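Local structure of periplasmic binding protein component of an ABC type zinc uptake transporter (Synechocystis sp., 1PQ4) at residues I5-P10 with A54-G59; Q12-E17 with A271-N276. The protein probably serves as the periplasmic solute-binding component of an ABC transporter, capturing zinc for uptake into the cell. One frame throughout, in Å; residues are numbered along the deposited sequence.

Interaction 1: residues I5-P10 with A54-G59; sequences ITVSIP and AYVLIG
I5, T6 and V7 pair with A54, Y55 and V56 as neighbouring parallel strands, the two inner strands of the four-stranded parallel sheet in the N-terminal half of this zinc-binding protein. Their axes pass 4.7 Å apart, their directions differing by 23°. T6 uses both backbone polar groups, as parallel pairing asks of a residue set between two partners: T6 N donates to A54 O at 3.0 Å, and T6 O accepts from V56 N at 2.8 Å.

Y55 carries much of the side-chain contact on the sheet face it shares with T6. With CG anti to the backbone N (chi1 -176°), the side chain leans across the neighbouring strand and forward along it, towards S8. Y55 CB sits beside T6 O, and that oxygen lies against one face of the ring, toward the rim, 3.7 Å from Y55 CG. CD1 and CE1 pass the T6 methyl, with Y55 CE1 3.7 Å from T6 CG2; a beta-branched residue suits a strand and here offers carbon to the ring. Farther out, CE2 and CZ approach S8 OG, and Y55 OH donates to S8 OG at 2.7 Å, so the phenol reaches just past the end of strand 3-7. A phenylalanine here would probably keep the ring packing but cost S8 OG the phenol's hydrogen bond, leaving E63 to hold that buried hydroxyl.

Where the strands give way to loops, I9 and I58 cross at about a right angle. On the face carrying I5, A54, V7 and V56, V7 packs against Q12 and L16 of helix 10-20. There V7 and V56 lie side by side, and I5 CG2 meets V56 CG2 at 3.9 Å.

Interaction 2: residues Q12-E17 with A271-N276; sequences QQYFLE and ADWSSN
Y14, on helix 10-20, faces the turn that leads into helix 273-288, its CA 6.0 Å from that of A271, and D272 centres an inverse gamma turn just before that helix. A271 O lies 3.4 Å from Y14 CB, and a water joins it to the amide NE2 of Q13, whose chain bends at chi2 (-95°).

With CG anti to the backbone N (chi1 -179°), Y14 turns one ring face to the first residues of helix 273-288. W273 CB makes a CH-pi contact over that face, 4.0 Å from the centroid of the Y14 ring, and the phenol OH ends against S274 CB, where a small residue fits. Y14, F15 and W273 form an aromatic cluster that joins the last helix of the chain to the first. F15 and W273 meet edge to face, their planes at 81°: CE2 of F15 points at the indole over its centre, 3.7 Å from W273 CD2. Y14 meets W273 obliquely, through CE2 and CE3. Tryptophan suits this place because its broad face receives F15 while its polar edge is used too, NE1 being hydrogen-bonded to W135 O. Helix 160-185 borders the cluster, with F170 against Y14 and L174 and L177 against W273.

In the fold
The centres of the two interactions are 13 Å apart, and their segments alternate along the chain: 5-10, 12-17, 54-59, then 271-276. Interaction 1 lies in the sheet, while interaction 2 is made by helix 10-20, which follows strand 3-7 in the beta-alpha-beta crossover to strand 24-28. Q12 joins them directly: its OE1 accepts from I9 N, and its NE2 probably bonds, weakly, to V56 O. The start of the last helix packs against the first helix of the N-terminal half; the W273 side chain there is still about 13 Å from the zinc, whereas that of I9 in interaction 1 is about 8 Å from it.

Interaction 1: residues I5-P10 with A54-G59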
ATOM      1  N   ILE A   5       6.212 -18.795   1.319  1.00 16.86           N
ATOM      2  CA  ILE A   5       6.581 -17.430   1.679  1.00 17.37           C
ATOM      3  C   ILE A   5       5.359 -16.748   2.221  1.00 17.95           C
ATOM      4  O   ILE A   5       4.259 -16.900   1.684  1.00 21.05           O
ATOM      5  CB  ILE A   5       7.065 -16.644   0.405  1.00 19.50           C
ATOM      6  CG1 ILE A   5       8.287 -17.362  -0.177  1.00 23.95           C
ATOM      7  CG2 ILE A   5       7.423 -15.160   0.737  1.00 19.07           C
ATOM      8  CD1 ILE A   5       8.791 -16.827  -1.515  1.00 28.05           C
ATOM      9  N   THR A   6       5.550 -16.000   3.289  1.00 15.29           N
ATOM     10  CA  THR A   6       4.468 -15.263   3.881  1.00 14.92           C
ATOM     11  C   THR A   6       4.765 -13.802   3.691  1.00 12.48           C
ATOM     12  O   THR A   6       5.939 -13.320   3.798  1.00 13.22           O
ATOM     13  CB  THR A   6       4.330 -15.607   5.398  1.00 18.82           C
ATOM     14  OG1 THR A   6       3.949 -16.983   5.539  1.00 15.04           O
ATOM     15  CG2 THR A   6       3.241 -14.767   6.027  1.00 21.63           C
ATOM     16  N   VAL A   7       3.718 -13.051   3.377  1.00 10.89           N
ATOM     17  CA  VAL A   7       3.906 -11.617   3.247  1.00 10.74           C
ATOM     18  C   VAL A   7       2.925 -10.927   4.199  1.00 13.78           C
ATOM     19  O   VAL A   7       1.975 -11.550   4.672  1.00 16.99           O
ATOM     20  CB  VAL A   7       3.645 -11.121   1.808  1.00 13.59           C
ATOM     21  CG1 VAL A   7       4.579 -11.877   0.829  1.00 14.59           C
ATOM     22  CG2 VAL A   7       2.164 -11.348   1.455  1.00 10.74           C
ATOM     23  N   SER A   8       3.159  -9.654   4.462  1.00 14.24           N
ATOM     24  CA  SER A   8       2.295  -8.917   5.378  1.00 13.07           C
ATOM     25  C   SER A   8       0.923  -8.550   4.831  1.00 15.65           C
ATOM     26  O   SER A   8      -0.078  -8.809   5.475  1.00 14.10           O
ATOM     27  CB  SER A   8       2.989  -7.633   5.835  1.00 15.71           C
ATOM     28  OG  SER A   8       4.082  -7.931   6.694  1.00 16.58           O
ATOM     29  N   ILE A   9       0.867  -8.016   3.610  1.00 11.45           N
ATOM     30  CA  ILE A   9      -0.438  -7.536   3.109  1.00 12.27           C
ATOM     31  C   ILE A   9      -0.734  -8.033   1.721  1.00 15.02           C
ATOM     32  O   ILE A   9       0.180  -8.403   0.978  1.00 15.49           O
ATOM     33  CB  ILE A   9      -0.493  -5.987   3.176  1.00 12.95           C
ATOM     34  CG1 ILE A   9       0.749  -5.389   2.488  1.00 14.32           C
ATOM     35  CG2 ILE A   9      -0.519  -5.530   4.620  1.00 11.71           C
ATOM     36  CD1 ILE A   9       0.625  -3.914   2.114  1.00 28.05           C
ATOM     37  N   PRO A  10      -2.035  -8.060   1.342  1.00 14.43           N
ATOM     38  CA  PRO A  10      -2.444  -8.553   0.024  1.00 14.43           C
ATOM     39  C   PRO A  10      -1.677  -8.039  -1.194  1.00 10.07           C
ATOM     40  O   PRO A  10      -1.316  -8.840  -2.054  1.00 14.44           O
ATOM     41  CB  PRO A  10      -3.991  -8.220  -0.046  1.00 12.60           C
ATOM     42  CG  PRO A  10      -4.376  -8.259   1.492  1.00 12.46           C
ATOM     43  CD  PRO A  10      -3.178  -7.583   2.143  1.00 12.34           C
ATOM     44  N   ALA A  54      10.439 -17.952   4.071  1.00 21.95           N
ATOM     45  CA  ALA A  54      10.771 -16.540   4.156  1.00 20.63           C
ATOM     46  C   ALA A  54       9.533 -15.708   4.461  1.00 19.13           C
ATOM     47  O   ALA A  54       8.386 -16.144   4.299  1.00 18.24           O
ATOM     48  CB  ALA A  54      11.417 -16.067   2.872  1.00 21.91           C
ATOM     49  N   TYR A  55       9.779 -14.505   4.899  1.00 15.96           N
ATOM     50  CA  TYR A  55       8.700 -13.589   5.226  1.00 17.37           C
ATOM     51  C   TYR A  55       9.098 -12.279   4.571  1.00 20.21           C
ATOM     52  O   TYR A  55      10.231 -11.787   4.754  1.00 18.10           O
ATOM     53  CB  TYR A  55       8.580 -13.425   6.747  1.00 14.14           C
ATOM     54  CG  TYR A  55       7.413 -12.566   7.127  1.00 19.22           C
ATOM     55  CD1 TYR A  55       6.254 -13.125   7.716  1.00 17.61           C
ATOM     56  CD2 TYR A  55       7.422 -11.202   6.848  1.00 18.62           C
ATOM     57  CE1 TYR A  55       5.154 -12.341   8.020  1.00 18.19           C
ATOM     58  CE2 TYR A  55       6.319 -10.408   7.138  1.00 17.28           C
ATOM     59  CZ  TYR A  55       5.187 -10.991   7.733  1.00 21.61           C
ATOM     60  OH  TYR A  55       4.137 -10.188   8.084  1.00 18.30           O
ATOM     61  N   VAL A  56       8.194 -11.711   3.780  1.00 15.27           N
ATOM     62  CA  VAL A  56       8.529 -10.448   3.122  1.00 12.95           C
ATOM     63  C   VAL A  56       7.920  -9.240   3.830  1.00 15.20           C
ATOM     64  O   VAL A  56       6.702  -9.070   3.869  1.00 16.53           O
ATOM     65  CB  VAL A  56       8.105 -10.471   1.636  1.00 14.76           C
ATOM     66  CG1 VAL A  56       8.384  -9.063   0.972  1.00 13.91           C
ATOM     67  CG2 VAL A  56       8.932 -11.536   0.920  1.00 15.23           C
ATOM     68  N   LEU A  57       8.793  -8.424   4.420  1.00 11.19           N
ATOM     69  CA  LEU A  57       8.400  -7.240   5.146  1.00 13.54           C
ATOM     70  C   LEU A  57       8.187  -6.033   4.252  1.00 12.11           C
ATOM     71  O   LEU A  57       8.928  -5.818   3.268  1.00 11.82           O
ATOM     72  CB  LEU A  57       9.515  -6.831   6.112  1.00 14.66           C
ATOM     73  CG  LEU A  57       9.984  -7.884   7.125  1.00 19.28           C
ATOM     74  CD1 LEU A  57      11.401  -7.518   7.640  1.00 24.83           C
ATOM     75  CD2 LEU A  57       8.972  -7.968   8.241  1.00 19.82           C
ATOM     76  N   ILE A  58       7.199  -5.227   4.604  1.00 12.87           N
ATOM     77  CA  ILE A  58       7.051  -3.960   3.902  1.00 15.76           C
ATOM     78  C   ILE A  58       8.260  -3.136   4.431  1.00 17.24           C
ATOM     79  O   ILE A  58       8.906  -2.377   3.703  1.00 16.57           O
ATOM     80  CB  ILE A  58       5.736  -3.264   4.330  1.00 13.78           C
ATOM     81  CG1 ILE A  58       4.531  -3.940   3.629  1.00 15.04           C
ATOM     82  CG2 ILE A  58       5.819  -1.772   4.067  1.00 12.52           C
ATOM     83  CD1 ILE A  58       4.161  -5.260   4.194  1.00 28.05           C
ATOM     84  N   GLY A  59       8.559  -3.284   5.722  1.00 19.40           N
ATOM     85  CA  GLY A  59       9.678  -2.538   6.287  1.00 19.23           C
ATOM     86  C   GLY A  59       9.250  -1.184   6.825  1.00 18.68           C
ATOM     87  O   GLY A  59       8.062  -0.922   7.007  1.00 18.40           O
TER

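Interaction 2: residues Q12-E17 with A271-N276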
ATOM      1  N   GLN A  12       1.291  -7.363  -1.544  1.00 13.88           N
ATOM      2  CA  GLN A  12       2.577  -8.051  -1.654  1.00 12.78           C
ATOM      3  C   GLN A  12       2.418  -9.407  -2.285  1.00 13.98           C
ATOM      4  O   GLN A  12       3.363  -9.950  -2.840  1.00 13.57           O
ATOM      5  CB  GLN A  12       3.217  -8.200  -0.279  1.00  9.30           C
ATOM      6  CG  GLN A  12       3.750  -6.912   0.245  1.00  9.85           C
ATOM      7  CD  GLN A  12       4.333  -7.128   1.626  1.00 18.36           C
ATOM      8  OE1 GLN A  12       3.596  -7.509   2.547  1.00 15.85           O
ATOM      9  NE2 GLN A  12       5.656  -6.906   1.773  1.00 13.33           N
ATOM     10  N   GLN A  13       1.216  -9.973  -2.239  1.00 11.61           N
ATOM     11  CA  GLN A  13       1.063 -11.280  -2.843  1.00 12.56           C
ATOM     12  C   GLN A  13       1.137 -11.079  -4.355  1.00 12.35           C
ATOM     13  O   GLN A  13       1.579 -11.957  -5.087  1.00 14.95           O
ATOM     14  CB  GLN A  13      -0.310 -11.862  -2.446  1.00 16.64           C
ATOM     15  CG  GLN A  13      -0.623 -13.185  -3.075  1.00 13.90           C
ATOM     16  CD  GLN A  13      -1.445 -13.061  -4.332  1.00 20.78           C
ATOM     17  OE1 GLN A  13      -1.474 -13.972  -5.160  1.00 28.16           O
ATOM     18  NE2 GLN A  13      -2.117 -11.954  -4.487  1.00 13.84           N
ATOM     19  N   TYR A  14       0.624  -9.937  -4.814  1.00 12.08           N
ATOM     20  CA  TYR A  14       0.662  -9.619  -6.238  1.00 13.58           C
ATOM     21  C   TYR A  14       2.162  -9.529  -6.690  1.00 15.44           C
ATOM     22  O   TYR A  14       2.555 -10.070  -7.723  1.00 13.09           O
ATOM     23  CB  TYR A  14      -0.025  -8.274  -6.468  1.00 15.61           C
ATOM     24  CG  TYR A  14      -0.080  -7.828  -7.917  1.00 16.15           C
ATOM     25  CD1 TYR A  14      -1.126  -8.243  -8.758  1.00 21.39           C
ATOM     26  CD2 TYR A  14       0.918  -7.016  -8.454  1.00 10.73           C
ATOM     27  CE1 TYR A  14      -1.172  -7.861 -10.084  1.00 20.59           C
ATOM     28  CE2 TYR A  14       0.900  -6.628  -9.815  1.00 14.39           C
ATOM     29  CZ  TYR A  14      -0.165  -7.066 -10.605  1.00 23.24           C
ATOM     30  OH  TYR A  14      -0.231  -6.739 -11.921  1.00 23.22           O
ATOM     31  N   PHE A  15       2.960  -8.816  -5.912  1.00  9.68           N
ATOM     32  CA  PHE A  15       4.379  -8.634  -6.227  1.00 11.18           C
ATOM     33  C   PHE A  15       5.052 -10.002  -6.234  1.00 12.68           C
ATOM     34  O   PHE A  15       5.824 -10.321  -7.135  1.00 13.09           O
ATOM     35  CB  PHE A  15       5.055  -7.792  -5.162  1.00  9.55           C
ATOM     36  CG  PHE A  15       4.454  -6.432  -4.953  1.00 11.44           C
ATOM     37  CD1 PHE A  15       4.760  -5.726  -3.765  1.00 13.63           C
ATOM     38  CD2 PHE A  15       3.623  -5.841  -5.894  1.00 12.40           C
ATOM     39  CE1 PHE A  15       4.242  -4.461  -3.522  1.00 15.56           C
ATOM     40  CE2 PHE A  15       3.086  -4.544  -5.671  1.00  8.29           C
ATOM     41  CZ  PHE A  15       3.389  -3.862  -4.490  1.00 12.98           C
ATOM     42  N   LEU A  16       4.783 -10.809  -5.210  1.00 14.27           N
ATOM     43  CA  LEU A  16       5.407 -12.123  -5.161  1.00 13.85           C
ATOM     44  C   LEU A  16       4.997 -13.026  -6.295  1.00 20.35           C
ATOM     45  O   LEU A  16       5.827 -13.814  -6.806  1.00 17.20           O
ATOM     46  CB  LEU A  16       5.129 -12.838  -3.830  1.00 16.26           C
ATOM     47  CG  LEU A  16       6.182 -12.535  -2.744  1.00 18.19           C
ATOM     48  CD1 LEU A  16       7.517 -13.196  -3.100  1.00 19.84           C
ATOM     49  CD2 LEU A  16       6.403 -11.007  -2.650  1.00 17.94           C
ATOM     50  N   GLU A  17       3.706 -12.983  -6.644  1.00 15.25           N
ATOM     51  CA  GLU A  17       3.230 -13.822  -7.768  1.00 15.05           C
ATOM     52  C   GLU A  17       3.957 -13.412  -9.061  1.00 15.78           C
ATOM     53  O   GLU A  17       4.334 -14.256  -9.843  1.00 14.57           O
ATOM     54  CB  GLU A  17       1.714 -13.652  -7.961  1.00 15.02           C
ATOM     55  CG  GLU A  17       1.081 -14.546  -9.054  1.00 17.60           C
ATOM     56  CD  GLU A  17       1.357 -16.034  -8.868  1.00 21.00           C
ATOM     57  OE1 GLU A  17       1.543 -16.500  -7.710  1.00 22.09           O
ATOM     58  OE2 GLU A  17       1.378 -16.755  -9.905  1.00 24.83           O
ATOM     59  N   ALA A 271      -5.607  -6.700  -3.589  1.00 11.92           N
ATOM     60  CA  ALA A 271      -4.633  -7.675  -4.060  1.00 13.43           C
ATOM     61  C   ALA A 271      -4.430  -7.543  -5.577  1.00 17.45           C
ATOM     62  O   ALA A 271      -3.378  -7.887  -6.083  1.00 15.81           O
ATOM     63  CB  ALA A 271      -5.083  -9.109  -3.718  1.00 16.90           C
ATOM     64  N   ASP A 272      -5.438  -7.031  -6.288  1.00 10.21           N
ATOM     65  CA  ASP A 272      -5.391  -6.896  -7.777  1.00 17.12           C
ATOM     66  C   ASP A 272      -4.778  -5.534  -7.917  1.00 17.67           C
ATOM     67  O   ASP A 272      -5.385  -4.588  -8.405  1.00 16.52           O
ATOM     68  CB  ASP A 272      -6.856  -6.964  -8.291  1.00 21.76           C
ATOM     69  CG  ASP A 272      -6.963  -7.061  -9.810  1.00 38.85           C
ATOM     70  OD1 ASP A 272      -6.061  -7.617 -10.462  1.00 46.98           O
ATOM     71  OD2 ASP A 272      -7.987  -6.595 -10.361  1.00 51.60           O
ATOM     72  N   TRP A 273      -3.510  -5.456  -7.482  1.00 16.62           N
ATOM     73  CA  TRP A 273      -2.785  -4.191  -7.352  1.00 15.07           C
ATOM     74  C   TRP A 273      -2.712  -3.255  -8.527  1.00 10.93           C
ATOM     75  O   TRP A 273      -2.912  -2.062  -8.369  1.00 12.11           O
ATOM     76  CB  TRP A 273      -1.337  -4.476  -6.804  1.00 14.05           C
ATOM     77  CG  TRP A 273      -0.514  -3.287  -6.530  1.00 14.36           C
ATOM     78  CD1 TRP A 273      -0.475  -2.530  -5.382  1.00 12.22           C
ATOM     79  CD2 TRP A 273       0.441  -2.716  -7.429  1.00 12.56           C
ATOM     80  NE1 TRP A 273       0.480  -1.493  -5.534  1.00 14.30           N
ATOM     81  CE2 TRP A 273       1.043  -1.610  -6.778  1.00 12.22           C
ATOM     82  CE3 TRP A 273       0.854  -3.044  -8.729  1.00 15.30           C
ATOM     83  CZ2 TRP A 273       2.025  -0.840  -7.381  1.00 14.96           C
ATOM     84  CZ3 TRP A 273       1.853  -2.257  -9.327  1.00 19.04           C
ATOM     85  CH2 TRP A 273       2.416  -1.179  -8.653  1.00 18.04           C
ATOM     86  N   SER A 274      -2.391  -3.789  -9.697  1.00 12.03           N
ATOM     87  CA  SER A 274      -2.248  -2.925 -10.864  1.00 14.86           C
ATOM     88  C   SER A 274      -3.591  -2.337 -11.331  1.00 13.45           C
ATOM     89  O   SER A 274      -3.726  -1.135 -11.563  1.00 15.54           O
ATOM     90  CB  SER A 274      -1.560  -3.722 -11.994  1.00 15.06           C
ATOM     91  OG  SER A 274      -1.294  -2.839 -13.058  1.00 24.09           O
ATOM     92  N   SER A 275      -4.592  -3.187 -11.483  1.00 15.69           N
ATOM     93  CA  SER A 275      -5.889  -2.661 -11.911  1.00 19.39           C
ATOM     94  C   SER A 275      -6.481  -1.775 -10.829  1.00 15.73           C
ATOM     95  O   SER A 275      -7.145  -0.801 -11.137  1.00 16.19           O
ATOM     96  CB  SER A 275      -6.834  -3.808 -12.311  1.00 28.75           C
ATOM     97  OG  SER A 275      -7.237  -4.537 -11.183  1.00 42.06           O
ATOM     98  N   ASN A 276      -6.229  -2.070  -9.547  1.00 12.33           N
ATOM     99  CA  ASN A 276      -6.739  -1.167  -8.483  1.00 12.46           C
ATOM    100  C   ASN A 276      -6.118   0.216  -8.591  1.00 16.05           C
ATOM    101  O   ASN A 276      -6.812   1.235  -8.476  1.00 15.40           O
ATOM    102  CB  ASN A 276      -6.401  -1.744  -7.100  1.00 16.43           C
ATOM    103  CG  ASN A 276      -6.960  -0.884  -5.949  1.00 17.55           C
ATOM    104  OD1 ASN A 276      -6.215  -0.346  -5.115  1.00 19.87           O
ATOM    105  ND2 ASN A 276      -8.267  -0.742  -5.919  1.00 17.23           N
TER
HETATM  106  O   HOH W   1      -2.956 -10.636  -6.656  1.00 25.08           O